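Local coordinates for protein adhesin (Neisseria gonorrhoeae, PDB 6GQ4) that is a surface-associated adhesin of the gonococcus studied as a vaccine antigen, and probably inhibits lysozyme as other members of its structural clan do, at residues A9-S14 with K79-Q84. Sequence-based numbering, arbitrary orientation. Where two conformers were deposited one is given.
Sequences AKKTVS and KSYRKQ. With NA (sodium ion), chain B.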
ATOM      1  N   ALA A   9      -4.649   9.107  11.701  1.00 15.37           N
ATOM      2  CA  ALA A   9      -3.572   9.727  11.007  1.00 15.10           C
ATOM      3  C   ALA A   9      -3.403   9.075   9.646  1.00 13.88           C
ATOM      4  O   ALA A   9      -3.857   7.957   9.457  1.00 13.63           O
ATOM      5  CB  ALA A   9      -2.298   9.616  11.783  1.00 17.43           C
ATOM      6  N   LYS A  10      -2.850   9.825   8.698  1.00 14.29           N
ATOM      7  CA  LYS A  10      -2.520   9.307   7.437  1.00 13.33           C
ATOM      8  C   LYS A  10      -1.158   9.842   6.979  1.00 15.25           C
ATOM      9  O   LYS A  10      -0.702  10.896   7.351  1.00 17.37           O
ATOM     10  CB  LYS A  10      -3.657   9.460   6.416  1.00 20.47           C
ATOM     11  CG  LYS A  10      -3.919  10.851   5.960  1.00 20.84           C
ATOM     12  CD  LYS A  10      -5.214  10.943   5.205  1.00 25.56           C
ATOM     13  CE  LYS A  10      -5.723  12.348   5.094  1.00 37.55           C
ATOM     14  NZ  LYS A  10      -6.659  12.431   3.950  1.00 45.47           N
ATOM     15  N   LYS A  11      -0.429   8.968   6.260  1.00 13.54           N
ATOM     16  CA  LYS A  11       0.927   9.190   5.858  1.00 14.72           C
ATOM     17  C   LYS A  11       1.045   8.727   4.395  1.00 13.34           C
ATOM     18  O   LYS A  11       0.455   7.703   4.032  1.00 14.11           O
ATOM     19  CB  LYS A  11       1.888   8.393   6.757  1.00 17.43           C
ATOM     20  CG  LYS A  11       1.738   8.568   8.277  1.00 21.99           C
ATOM     21  CD  LYS A  11       2.465   9.703   8.838  1.00 28.47           C
ATOM     22  CE  LYS A  11       2.188   9.865  10.316  1.00 32.94           C
ATOM     23  NZ  LYS A  11       1.954  11.293  10.629  1.00 41.42           N
ATOM     24  N   THR A  12       1.901   9.379   3.623  1.00 14.66           N
ATOM     25  CA  THR A  12       2.008   9.149   2.213  1.00 14.93           C
ATOM     26  C   THR A  12       3.439   8.719   1.878  1.00 14.28           C
ATOM     27  O   THR A  12       4.400   9.302   2.402  1.00 16.35           O
ATOM     28  CB  THR A  12       1.512  10.325   1.375  1.00 18.01           C
ATOM     29  OG1 THR A  12       0.137  10.574   1.646  1.00 21.27           O
ATOM     30  CG2 THR A  12       1.579  10.043  -0.100  1.00 20.02           C
ATOM     31  N   VAL A  13       3.560   7.678   1.021  1.00 13.40           N
ATOM     32  CA  VAL A  13       4.860   7.226   0.530  1.00 15.03           C
ATOM     33  C   VAL A  13       4.864   7.263  -1.005  1.00 15.37           C
ATOM     34  O   VAL A  13       3.880   6.857  -1.617  1.00 14.84           O
ATOM     35  CB  VAL A  13       5.261   5.829   1.046  1.00 14.74           C
ATOM     36  CG1 VAL A  13       6.641   5.439   0.589  1.00 16.79           C
ATOM     37  CG2 VAL A  13       5.209   5.710   2.552  1.00 13.94           C
ATOM     38  N   SER A  14       5.967   7.778  -1.580  1.00 19.64           N
ATOM     39  CA  SER A  14       6.241   7.799  -3.017  1.00 21.01           C
ATOM     40  C   SER A  14       7.118   6.590  -3.381  1.00 23.14           C
ATOM     41  O   SER A  14       8.155   6.334  -2.731  1.00 26.65           O
ATOM     42  CB  SER A  14       6.888   9.084  -3.422  1.00 24.79           C
ATOM     43  OG  SER A  14       5.944  10.146  -3.418  1.00 36.55           O
ATOM     44  N   LYS A  79       6.392   2.226  12.466  0.50 17.58           N
ATOM     45  CA  LYS A  79       7.847   2.049  12.412  0.50 21.11           C
ATOM     46  C   LYS A  79       8.300   1.676  10.990  0.50 21.49           C
ATOM     47  O   LYS A  79       9.227   2.266  10.448  0.50 29.58           O
ATOM     48  CB  LYS A  79       8.282   0.981  13.426  0.50 26.53           C
ATOM     49  CG  LYS A  79       8.134   1.380  14.886  0.50 32.56           C
ATOM     50  CD  LYS A  79       8.731   0.391  15.869  0.50 37.83           C
ATOM     51  CE  LYS A  79       8.052  -0.962  15.834  0.50 38.78           C
ATOM     52  NZ  LYS A  79       6.619  -0.869  16.195  0.50 33.10           N
ATOM     53  N   SER A  80       7.610   0.699  10.387  1.00 18.88           N
ATOM     54  CA  SER A  80       8.109  -0.065   9.251  1.00 18.30           C
ATOM     55  C   SER A  80       7.699   0.510   7.888  1.00 15.81           C
ATOM     56  O   SER A  80       8.332   0.143   6.892  1.00 17.39           O
ATOM     57  CB  SER A  80       7.659  -1.523   9.308  1.00 19.20           C
ATOM     58  OG  SER A  80       6.304  -1.647   8.870  1.00 16.54           O
ATOM     59  N   TYR A  81       6.633   1.324   7.855  1.00 14.68           N
ATOM     60  CA  TYR A  81       5.853   1.474   6.650  1.00 14.93           C
ATOM     61  C   TYR A  81       6.681   2.138   5.548  1.00 16.12           C
ATOM     62  O   TYR A  81       6.396   1.901   4.335  1.00 19.17           O
ATOM     63  CB  TYR A  81       4.512   2.155   6.891  1.00 15.56           C
ATOM     64  CG  TYR A  81       4.637   3.630   7.052  1.00 14.04           C
ATOM     65  CD1 TYR A  81       5.195   4.159   8.216  1.00 13.55           C
ATOM     66  CD2 TYR A  81       4.398   4.498   5.996  1.00 14.99           C
ATOM     67  CE1 TYR A  81       5.351   5.531   8.356  1.00 14.28           C
ATOM     68  CE2 TYR A  81       4.532   5.859   6.149  1.00 16.62           C
ATOM     69  CZ  TYR A  81       5.070   6.371   7.307  1.00 14.30           C
ATOM     70  OH  TYR A  81       5.259   7.720   7.420  1.00 17.99           O
ATOM     71  N   ARG A  82       7.655   2.999   5.895  1.00 14.75           N
ATOM     72  CA  ARG A  82       8.354   3.713   4.814  1.00 16.75           C
ATOM     73  C   ARG A  82       9.542   2.930   4.249  1.00 15.40           C
ATOM     74  O   ARG A  82      10.178   3.385   3.284  1.00 21.10           O
ATOM     75  CB  ARG A  82       8.886   5.077   5.250  1.00 16.71           C
ATOM     76  CG  ARG A  82       7.930   5.940   6.060  1.00 21.37           C
ATOM     77  CD  ARG A  82       8.405   7.396   6.204  1.00 25.66           C
ATOM     78  NE  ARG A  82       8.388   8.100   4.935  1.00 26.74           N
ATOM     79  CZ  ARG A  82       7.317   8.653   4.343  1.00 27.39           C
ATOM     80  NH1 ARG A  82       6.161   8.884   4.982  1.00 21.68           N
ATOM     81  NH2 ARG A  82       7.463   9.019   3.087  1.00 24.41           N
ATOM     82  N   LYS A  83       9.805   1.741   4.781  1.00 16.45           N
ATOM     83  CA  LYS A  83      10.883   0.910   4.296  1.00 19.64           C
ATOM     84  C   LYS A  83      10.364  -0.260   3.464  1.00 17.23           C
ATOM     85  O   LYS A  83      11.174  -0.934   2.840  1.00 20.64           O
ATOM     86  CB  LYS A  83      11.670   0.366   5.484  1.00 26.46           C
ATOM     87  CG  LYS A  83      12.499   1.398   6.222  1.00 40.81           C
ATOM     88  CD  LYS A  83      13.446   0.788   7.253  1.00 49.66           C
ATOM     89  CE  LYS A  83      12.743   0.170   8.447  1.00 52.91           C
ATOM     90  NZ  LYS A  83      12.231   1.213   9.364  1.00 58.09           N
ATOM     91  N   GLN A  84       9.058  -0.542   3.470  1.00 15.78           N
ATOM     92  CA  GLN A  84       8.581  -1.806   2.858  0.50 17.19           C
ATOM     93  C   GLN A  84       8.376  -1.604   1.351  1.00 16.99           C
ATOM     94  O   GLN A  84       7.730  -0.653   0.887  1.00 15.75           O
ATOM     95  CB  GLN A  84       7.310  -2.328   3.528  0.50 15.78           C
ATOM     96  CG  GLN A  84       7.479  -2.694   5.005  0.50 17.47           C
ATOM     97  CD  GLN A  84       8.231  -3.984   5.225  0.50 19.19           C
ATOM     98  OE1 GLN A  84       9.183  -4.302   4.512  0.50 23.99           O
ATOM     99  NE2 GLN A  84       7.802  -4.750   6.221  0.50 22.95           N
TER
HETATM  100 NA    NA B 201       6.520   1.381   1.961  1.00 27.23          NA
HETATM  101  O   HOH W   1       3.841  11.422   4.923  1.00 30.13           O
HETATM  102  O   HOH W   2       5.328   0.252   2.001  0.50 32.52           O
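Tyr81 is the first residue of the 79-84 segment to meet strand 9-14, and its ring meets Lys11 and Val13, two residues of the same strand face, obliquely. With chi1 at 78°, its CG lies between the backbone N and the carbonyl carbon, which carries the ring toward the strand. Val13 CG2 stands 3.7 Å from Tyr81 CE2, while the Lys11 side chain crosses that of Tyr81 at about a right angle and brings its CB to 3.5 Å from Tyr81 OH. A tyrosine suits this place because its apolar ring is buried, with an edge-to-face partner in Phe29, while its hydroxyl reaches the Arg82 guanidinium, which donates to it. Lys11 contributes methylenes to the contact, its chain bending so that the ammonium end leads away.

Arg82 follows and reaches back across the Tyr81 ring to the strand. Its CG packs over one face of that ring, toward its margin, and the bend at chi3 (67°) turns the guanidinium toward Thr12. There NH1 and NH2 grip a single atom, Thr12 O, each at 3.2 Å in a long, bent bond (N-H...O about 140°); NH2 uses a lone pair in the carbonyl plane, whereas NH1 comes from above it. Arginine suits because its flat group offers two N-H to one carbonyl while NH1 also donates to Tyr81 OH at 2.8 Å, near the guanidinium plane, anchoring the hydroxyl. Val13 CG2 sits over one guanidinium face, toward its margin, so this methyl serves both side chains.

At the end of the segment, Gln84 gives its backbone O to the sodium ion at 2.6 Å, joining Tyr81 O at 2.4 Å. A loop whose carbonyls, with the Tyr15 hydroxyl from strand 9-16, bind sodium, and whose Arg82 is hydrogen-bonded to a strand carbonyl, thus joins the 70-73 to 86-89 connection to the antiparallel sheet of this ACP-like domain.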